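Local coordinates for UPF0255 protein frsA (Vibrio vulnificus, PDB 3MVE), which probably hydrolyses carboxylic esters to an alcohol and a carboxylate, as a serine esterase of the FrsA family with an alpha/beta-hydrolase core, at residues A[127-132]-A[154-159]; A[166-171]-A[183-188]; A[197-202]-A[227-232]. All blocks are in the same frame, centred on the assembly; numbering follows the deposited sequence.

Contact 1 (A[127-132]-A[154-159]); sequences SASLCY and NSAYLE. With EDO (1,2-ethanediol), chain G.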
# COMPACT_ATOMS: atom_id res chain seq x y z
N SER A 127 4.73 11.85 11.93
CA SER A 127 3.33 12.21 12.21
C SER A 127 2.43 11.67 11.10
O SER A 127 1.36 11.12 11.37
CB SER A 127 3.18 13.73 12.28
OG SER A 127 3.96 14.27 13.34
N ALA A 128 2.86 11.83 9.85
CA ALA A 128 2.10 11.34 8.71
C ALA A 128 1.92 9.81 8.83
O ALA A 128 0.82 9.29 8.65
CB ALA A 128 2.84 11.67 7.40
N SER A 129 3.01 9.11 9.12
CA SER A 129 2.96 7.67 9.27
C SER A 129 1.96 7.26 10.35
O SER A 129 1.11 6.39 10.12
CB SER A 129 4.35 7.14 9.64
OG SER A 129 4.32 5.74 9.76
N LEU A 130 2.02 7.91 11.51
CA LEU A 130 1.11 7.59 12.60
C LEU A 130 -0.35 7.88 12.18
O LEU A 130 -1.25 7.10 12.47
CB LEU A 130 1.50 8.38 13.86
CG LEU A 130 0.80 8.02 15.18
CD1 LEU A 130 0.98 6.53 15.50
CD2 LEU A 130 1.40 8.86 16.30
N CYS A 131 -0.58 8.98 11.48
CA CYS A 131 -1.94 9.28 11.03
C CYS A 131 -2.46 8.22 10.06
O CYS A 131 -3.64 7.85 10.12
CB CYS A 131 -2.03 10.68 10.38
SG CYS A 131 -1.82 12.03 11.57
N TYR A 132 -1.61 7.73 9.17
CA TYR A 132 -2.06 6.70 8.22
C TYR A 132 -2.41 5.40 8.97
O TYR A 132 -3.35 4.68 8.61
CB TYR A 132 -0.97 6.40 7.18
CG TYR A 132 -0.63 7.57 6.28
CD1 TYR A 132 -1.64 8.40 5.77
CD2 TYR A 132 0.69 7.83 5.89
CE1 TYR A 132 -1.35 9.47 4.89
CE2 TYR A 132 1.00 8.89 5.01
CZ TYR A 132 -0.02 9.70 4.52
OH TYR A 132 0.27 10.77 3.68
N ASN A 154 3.62 2.42 6.43
CA ASN A 154 4.96 1.88 6.28
C ASN A 154 5.86 2.69 5.37
O ASN A 154 7.02 2.90 5.70
CB ASN A 154 4.88 0.41 5.84
CG ASN A 154 4.43 -0.50 6.98
OD1 ASN A 154 4.88 -0.35 8.12
ND2 ASN A 154 3.55 -1.46 6.68
N SER A 155 5.35 3.18 4.24
CA SER A 155 6.19 4.00 3.34
C SER A 155 6.60 5.32 4.00
O SER A 155 7.75 5.76 3.84
CB SER A 155 5.45 4.29 2.04
OG SER A 155 5.46 3.16 1.19
N ALA A 156 5.68 5.95 4.72
CA ALA A 156 6.00 7.21 5.38
C ALA A 156 7.03 6.98 6.49
O ALA A 156 7.94 7.78 6.69
CB ALA A 156 4.73 7.88 5.96
N TYR A 157 6.88 5.88 7.21
CA TYR A 157 7.81 5.57 8.30
C TYR A 157 9.23 5.45 7.75
O TYR A 157 10.19 5.95 8.34
CB TYR A 157 7.42 4.27 8.99
CG TYR A 157 7.92 4.14 10.41
CD1 TYR A 157 7.28 4.82 11.46
CD2 TYR A 157 9.00 3.32 10.73
CE1 TYR A 157 7.70 4.67 12.79
CE2 TYR A 157 9.44 3.17 12.05
CZ TYR A 157 8.78 3.84 13.08
OH TYR A 157 9.16 3.64 14.39
N LEU A 158 9.37 4.76 6.62
CA LEU A 158 10.69 4.61 6.00
C LEU A 158 11.26 5.95 5.52
O LEU A 158 12.47 6.18 5.61
CB LEU A 158 10.63 3.62 4.84
CG LEU A 158 10.13 2.22 5.25
CD1 LEU A 158 10.41 1.24 4.11
CD2 LEU A 158 10.82 1.77 6.53
N GLU A 159 10.41 6.84 5.00
CA GLU A 159 10.89 8.14 4.53
C GLU A 159 11.30 8.99 5.74
O GLU A 159 12.21 9.81 5.65
CB GLU A 159 9.82 8.87 3.72
CG GLU A 159 9.49 8.18 2.39
CD GLU A 159 10.73 7.99 1.52
OE1 GLU A 159 10.83 6.97 0.81
OE2 GLU A 159 11.60 8.88 1.55
C1 EDO G . 14.06 11.83 2.01
O1 EDO G . 14.49 13.12 2.45
C2 EDO G . 13.59 11.02 3.22
O2 EDO G . 12.19 10.80 3.16
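Ser129 and Ala156 meet at the heart of a buried packing contact between two consecutive, almost antiparallel helices, 118-136 and 144-163, which lie outside the central beta sheet. The segment axes come within 7.9 Å at an angle of 165°, and small residues make that closeness possible. The CB of Ala156 sits 3.8 Å from both CA and CB of Ser129, a methyl group laid against the backbone of the facing helix. Ala128 CB approaches the same methyl at 4.5 Å, again without bulk to push the helices apart.

Larger side chains flank this centre. Tyr132 brings the edge of its ring to Ala156, CE2 lying 4.0 Å from CB, with the methyl near the ring plane. Its CG stands opposite the carbonyl carbon about CA-CB (chi1 -64°), which folds the ring back along its own helix and over the carbonyl oxygen of Ala128. The phenol oxygen is hydrogen-bonded to Gln110. Tyr157 instead passes Ser129 with its CB and one ring edge, and Ser129 OG is 3.5 Å from Tyr157 CB. That hydroxyl is not left without a polar partner in the apolar surroundings: it hydrogen-bonds to the carbonyl oxygen of Ala153, so serine adds a side-chain bond between the helices while remaining small enough for their close approach. The polar partner of the Tyr157 hydroxyl is His185 of the sheet.

Gln148 of the second subunit packs on Tyr132 and Ala156, while Asn144 of that subunit bonds Ser155 and Glu159, so one side of the helix pair is part of the dimer interface. Taken together, the arrangement is that of an antiparallel alpha-helical hairpin, with Ala and Ser at the close approach and tyrosines beside it.

Contact 2 (A[166-171]-A[183-188]); sequences YIIKQL and HLHLTN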
# COMPACT_ATOMS: atom_id res chain seq x y z
N TYR A 166 18.71 9.67 13.73
CA TYR A 166 18.66 8.39 14.45
C TYR A 166 18.66 7.30 13.38
O TYR A 166 18.20 7.53 12.26
CB TYR A 166 17.38 8.30 15.28
CG TYR A 166 17.34 9.29 16.42
CD1 TYR A 166 17.82 8.94 17.68
CD2 TYR A 166 16.89 10.59 16.22
CE1 TYR A 166 17.85 9.87 18.72
CE2 TYR A 166 16.92 11.53 17.23
CZ TYR A 166 17.39 11.17 18.48
OH TYR A 166 17.38 12.07 19.50
N ILE A 167 19.18 6.13 13.73
CA ILE A 167 19.24 5.01 12.80
C ILE A 167 18.09 4.03 13.01
O ILE A 167 17.80 3.61 14.15
CB ILE A 167 20.57 4.21 12.92
CG1 ILE A 167 21.78 5.11 12.67
CG2 ILE A 167 20.60 3.11 11.86
CD1 ILE A 167 22.14 6.01 13.81
N ILE A 168 17.45 3.65 11.91
CA ILE A 168 16.35 2.70 11.96
C ILE A 168 16.60 1.66 10.89
O ILE A 168 16.59 1.96 9.70
CB ILE A 168 14.98 3.35 11.68
CG1 ILE A 168 14.65 4.38 12.77
CG2 ILE A 168 13.91 2.27 11.64
CD1 ILE A 168 13.20 4.88 12.74
N LYS A 169 16.82 0.43 11.33
CA LYS A 169 17.09 -0.66 10.40
C LYS A 169 15.93 -1.64 10.34
O LYS A 169 15.43 -2.10 11.36
CB LYS A 169 18.35 -1.40 10.83
CG LYS A 169 19.61 -0.53 10.82
CD LYS A 169 20.83 -1.29 11.33
CE LYS A 169 22.04 -0.37 11.43
NZ LYS A 169 22.49 0.11 10.09
N GLN A 170 15.49 -1.94 9.13
CA GLN A 170 14.40 -2.88 8.97
C GLN A 170 15.06 -4.23 8.82
O GLN A 170 15.81 -4.45 7.87
CB GLN A 170 13.58 -2.56 7.73
CG GLN A 170 12.22 -3.21 7.75
CD GLN A 170 11.43 -2.93 6.48
OE1 GLN A 170 11.78 -3.42 5.41
NE2 GLN A 170 10.36 -2.14 6.60
N LEU A 171 14.81 -5.12 9.78
CA LEU A 171 15.40 -6.45 9.77
C LEU A 171 14.42 -7.49 9.26
O LEU A 171 13.21 -7.37 9.46
CB LEU A 171 15.83 -6.83 11.19
CG LEU A 171 17.05 -6.16 11.83
CD1 LEU A 171 17.10 -4.68 11.51
CD2 LEU A 171 17.00 -6.37 13.32
N HIS A 183 11.86 -3.71 13.26
CA HIS A 183 12.56 -2.44 13.08
C HIS A 183 13.45 -2.14 14.27
O HIS A 183 12.96 -2.03 15.41
CB HIS A 183 11.57 -1.28 12.88
CG HIS A 183 10.80 -1.35 11.60
ND1 HIS A 183 9.79 -2.26 11.40
CD2 HIS A 183 10.93 -0.66 10.44
CE1 HIS A 183 9.32 -2.12 10.17
NE2 HIS A 183 10.00 -1.16 9.57
N LEU A 184 14.74 -2.00 14.00
CA LEU A 184 15.73 -1.70 15.04
C LEU A 184 16.00 -0.21 15.04
O LEU A 184 16.52 0.34 14.06
CB LEU A 184 17.03 -2.48 14.77
CG LEU A 184 18.16 -2.24 15.80
CD1 LEU A 184 17.70 -2.73 17.18
CD2 LEU A 184 19.42 -3.00 15.38
N HIS A 185 15.66 0.44 16.15
CA HIS A 185 15.85 1.87 16.30
C HIS A 185 17.08 2.11 17.18
O HIS A 185 17.18 1.58 18.29
CB HIS A 185 14.62 2.49 16.96
CG HIS A 185 13.33 2.22 16.24
ND1 HIS A 185 12.77 0.97 16.15
CD2 HIS A 185 12.47 3.06 15.62
CE1 HIS A 185 11.62 1.04 15.52
NE2 HIS A 185 11.41 2.30 15.18
N LEU A 186 18.02 2.91 16.68
CA LEU A 186 19.24 3.16 17.43
C LEU A 186 19.62 4.63 17.45
O LEU A 186 19.36 5.37 16.50
CB LEU A 186 20.40 2.36 16.81
CG LEU A 186 20.27 0.85 16.62
CD1 LEU A 186 20.71 0.48 15.20
CD2 LEU A 186 21.10 0.09 17.68
N THR A 187 20.24 5.05 18.55
CA THR A 187 20.69 6.43 18.64
C THR A 187 21.93 6.57 17.76
O THR A 187 22.21 7.64 17.22
CB THR A 187 21.02 6.82 20.09
OG1 THR A 187 21.84 5.80 20.69
CG2 THR A 187 19.74 6.97 20.90
N ASN A 188 22.66 5.46 17.63
CA ASN A 188 23.87 5.41 16.81
C ASN A 188 24.39 3.98 16.78
O ASN A 188 23.87 3.11 17.48
CB ASN A 188 24.97 6.33 17.36
CG ASN A 188 25.51 5.87 18.70
OD1 ASN A 188 26.10 4.79 18.81
ND2 ASN A 188 25.32 6.69 19.72
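Gln170 and His183 form a non-hydrogen-bonded pair of the antiparallel strands, yet their side chains are joined. With CG opposite the backbone N (chi1 -162°) and the chain extended beyond it, Gln170 runs beside the imidazole. Its CG lies over the ring face, 3.9 Å from the centroid, in a CH-pi contact, while NE2 donates to His183 NE2 at 3.1 Å. The amide and ring planes are 84° apart, and the donor stands 36° out of the imidazole plane, so the bond comes obliquely from above the ring.

On the same face, Ile168 directs CD1 to His185 CD2 at 3.5 Å, and its CG2 lies above the rim of that ring. His185 suits this place because its carbons receive the isoleucine while NE2 and ND1 bond Tyr157 and the Met224 carbonyl.

The other face is more aliphatic: Leu171 CD1 reaches Leu184 CB at 3.9 Å, and Lys169 lays CE 4.1 Å from Leu186 CD1 before its chain bends at chi4. Backbone bonds pair Ile167 with Leu186 and Lys169 with Leu184 in both directions. This is the regular pairing of an antiparallel beta hairpin, here the first two strands of the alpha/beta-hydrolase sheet.

Contact 3 (A[197-202]-A[227-232]); sequences IVSAGL and VDMPSV. With EDO (1,2-ethanediol), chain D.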
# COMPACT_ATOMS: atom_id res chain seq x y z
N ILE A 197 12.88 -5.23 23.31
CA ILE A 197 12.03 -5.80 22.28
C ILE A 197 10.62 -5.36 22.65
O ILE A 197 10.21 -5.46 23.80
CB ILE A 197 12.12 -7.34 22.26
CG1 ILE A 197 13.58 -7.75 22.09
CG2 ILE A 197 11.27 -7.89 21.12
CD1 ILE A 197 13.77 -9.22 21.83
N VAL A 198 9.89 -4.85 21.67
CA VAL A 198 8.55 -4.35 21.93
C VAL A 198 7.46 -5.03 21.13
O VAL A 198 7.67 -5.47 20.00
CB VAL A 198 8.47 -2.84 21.65
CG1 VAL A 198 7.12 -2.29 22.10
CG2 VAL A 198 9.62 -2.13 22.35
N SER A 199 6.29 -5.12 21.75
CA SER A 199 5.12 -5.70 21.13
C SER A 199 3.92 -4.86 21.55
O SER A 199 3.62 -4.74 22.75
CB SER A 199 4.93 -7.14 21.60
OG SER A 199 3.69 -7.66 21.16
N ALA A 200 3.26 -4.24 20.58
CA ALA A 200 2.08 -3.45 20.87
C ALA A 200 0.93 -4.47 20.91
O ALA A 200 1.17 -5.68 20.83
CB ALA A 200 1.85 -2.42 19.77
N GLY A 201 -0.30 -4.01 21.06
CA GLY A 201 -1.41 -4.95 21.12
C GLY A 201 -1.73 -5.70 19.83
O GLY A 201 -0.92 -5.76 18.91
N LEU A 202 -2.92 -6.30 19.79
CA LEU A 202 -3.36 -7.02 18.61
C LEU A 202 -4.00 -6.01 17.65
O LEU A 202 -4.25 -6.33 16.50
CB LEU A 202 -4.39 -8.09 18.99
CG LEU A 202 -3.89 -9.33 19.75
CD1 LEU A 202 -5.07 -10.27 20.03
CD2 LEU A 202 -2.83 -10.04 18.91
N VAL A 227 8.33 -5.53 16.78
CA VAL A 227 7.95 -6.76 16.09
C VAL A 227 6.44 -6.94 16.20
O VAL A 227 5.87 -6.76 17.27
CB VAL A 227 8.60 -8.01 16.73
CG1 VAL A 227 8.28 -9.23 15.89
CG2 VAL A 227 10.12 -7.81 16.88
N ASP A 228 5.78 -7.27 15.10
CA ASP A 228 4.34 -7.49 15.15
C ASP A 228 4.09 -8.91 15.65
O ASP A 228 4.84 -9.83 15.32
CB ASP A 228 3.70 -7.36 13.77
CG ASP A 228 3.70 -5.94 13.27
OD1 ASP A 228 3.23 -5.06 14.02
OD2 ASP A 228 4.16 -5.70 12.12
N MET A 229 3.05 -9.09 16.45
CA MET A 229 2.70 -10.42 16.94
C MET A 229 2.06 -11.15 15.77
O MET A 229 1.61 -10.54 14.81
CB MET A 229 1.69 -10.34 18.09
CG MET A 229 2.27 -9.91 19.41
SD MET A 229 1.15 -10.30 20.74
CE MET A 229 1.30 -12.08 20.74
N PRO A 230 1.99 -12.49 15.85
CA PRO A 230 1.39 -13.27 14.75
C PRO A 230 -0.02 -12.77 14.47
O PRO A 230 -0.77 -12.45 15.40
CB PRO A 230 1.39 -14.70 15.30
CG PRO A 230 2.54 -14.69 16.26
CD PRO A 230 2.40 -13.38 16.95
N SER A 231 -0.36 -12.70 13.18
CA SER A 231 -1.66 -12.25 12.67
C SER A 231 -1.80 -10.73 12.59
O SER A 231 -2.84 -10.22 12.18
CB SER A 231 -2.82 -12.84 13.50
OG SER A 231 -2.90 -12.28 14.80
N VAL A 232 -0.73 -10.02 12.97
CA VAL A 232 -0.73 -8.55 12.96
C VAL A 232 0.34 -7.97 12.03
O VAL A 232 1.45 -8.47 11.99
CB VAL A 232 -0.43 -7.98 14.38
CG1 VAL A 232 -0.62 -6.48 14.37
CG2 VAL A 232 -1.31 -8.64 15.43
C1 EDO D . -5.43 -6.15 22.74
O1 EDO D . -4.08 -6.45 22.40
C2 EDO D . -6.15 -7.42 23.21
O2 EDO D . -6.63 -7.23 24.54
O HOH W 1 4.39 -4.19 18.11
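A water molecule takes over where direct pairing of the two chains stops: it accepts from Ala200 N at 2.7 Å and donates to Val227 O. Just before it, Val227 N bonds Val198 O at 3.3 Å, with an N-H...O angle of 137°, a long and bent link. The backbones then diverge as strand 193-199 and strand 223-227 both give way to loops, and the water bridges the widening gap between them.

Beyond this point side chains carry the contact. Ser199 OG faces Met229 CG at 3.2 Å and also comes near SD. Its first torsion places the hydroxyl beside its own carbonyl carbon, from where it bonds Ala200 O, in that carbonyl's plane and on a lone pair. A serine here can therefore satisfy its polar group within its own segment while turning a small side chain to the methylene and sulfur of Met229. Met229 is bent at chi3, and its flexible chain fits between Ser199, Leu202 and Phe273 of helix 273-284. Leu202 CD2 meets Val232 CG2 at 4.0 Å, the two side chains crossing at about a right angle.

The loop 227-232 is shaped by a type II turn from Met229 to Val232, closed by Val232 N to Met229 O at 3.0 Å. Pro230, its phi held by the ring (-55°), suits the second position, and Ser231 takes the positive phi (82°) of the third. Asp228 ties the loop to its neighbours, OD1 accepting from Gln206 N and OD2 from Tyr234 N.

At Leu202 the backbone N donates to O1 of a 1,2-ethanediol at 2.9 Å, and the same diol bonds Phe273 N and Tyr316 OH. Backbone N-H groups of Leu202 and Phe273 gripping one small diol are consistent with an oxyanion hole of an alpha/beta-hydrolase, although the diol probably came from the crystallisation liquor.

Overall arrangement
From the N terminus, the chain first closes contact 1, where helix 144-163 turns back along helix 118-136. It then runs directly into strand 167-174, and contact 2 closes the hairpin with strand 179-186. Strand 193-199 follows, and contact 3 shuts a longer loop containing helix 210-217 and strand 223-227. The three lie in series, without nesting or crossing. Contacts 1 and 2 touch through Tyr157 and Leu158 of the helix, which tie the helical pair to the hairpin and so to the sheet. Contacts 2 and 3 share that sheet, their centres about 17 Å apart, with strand 223-227 lying between 179-186 and 193-199.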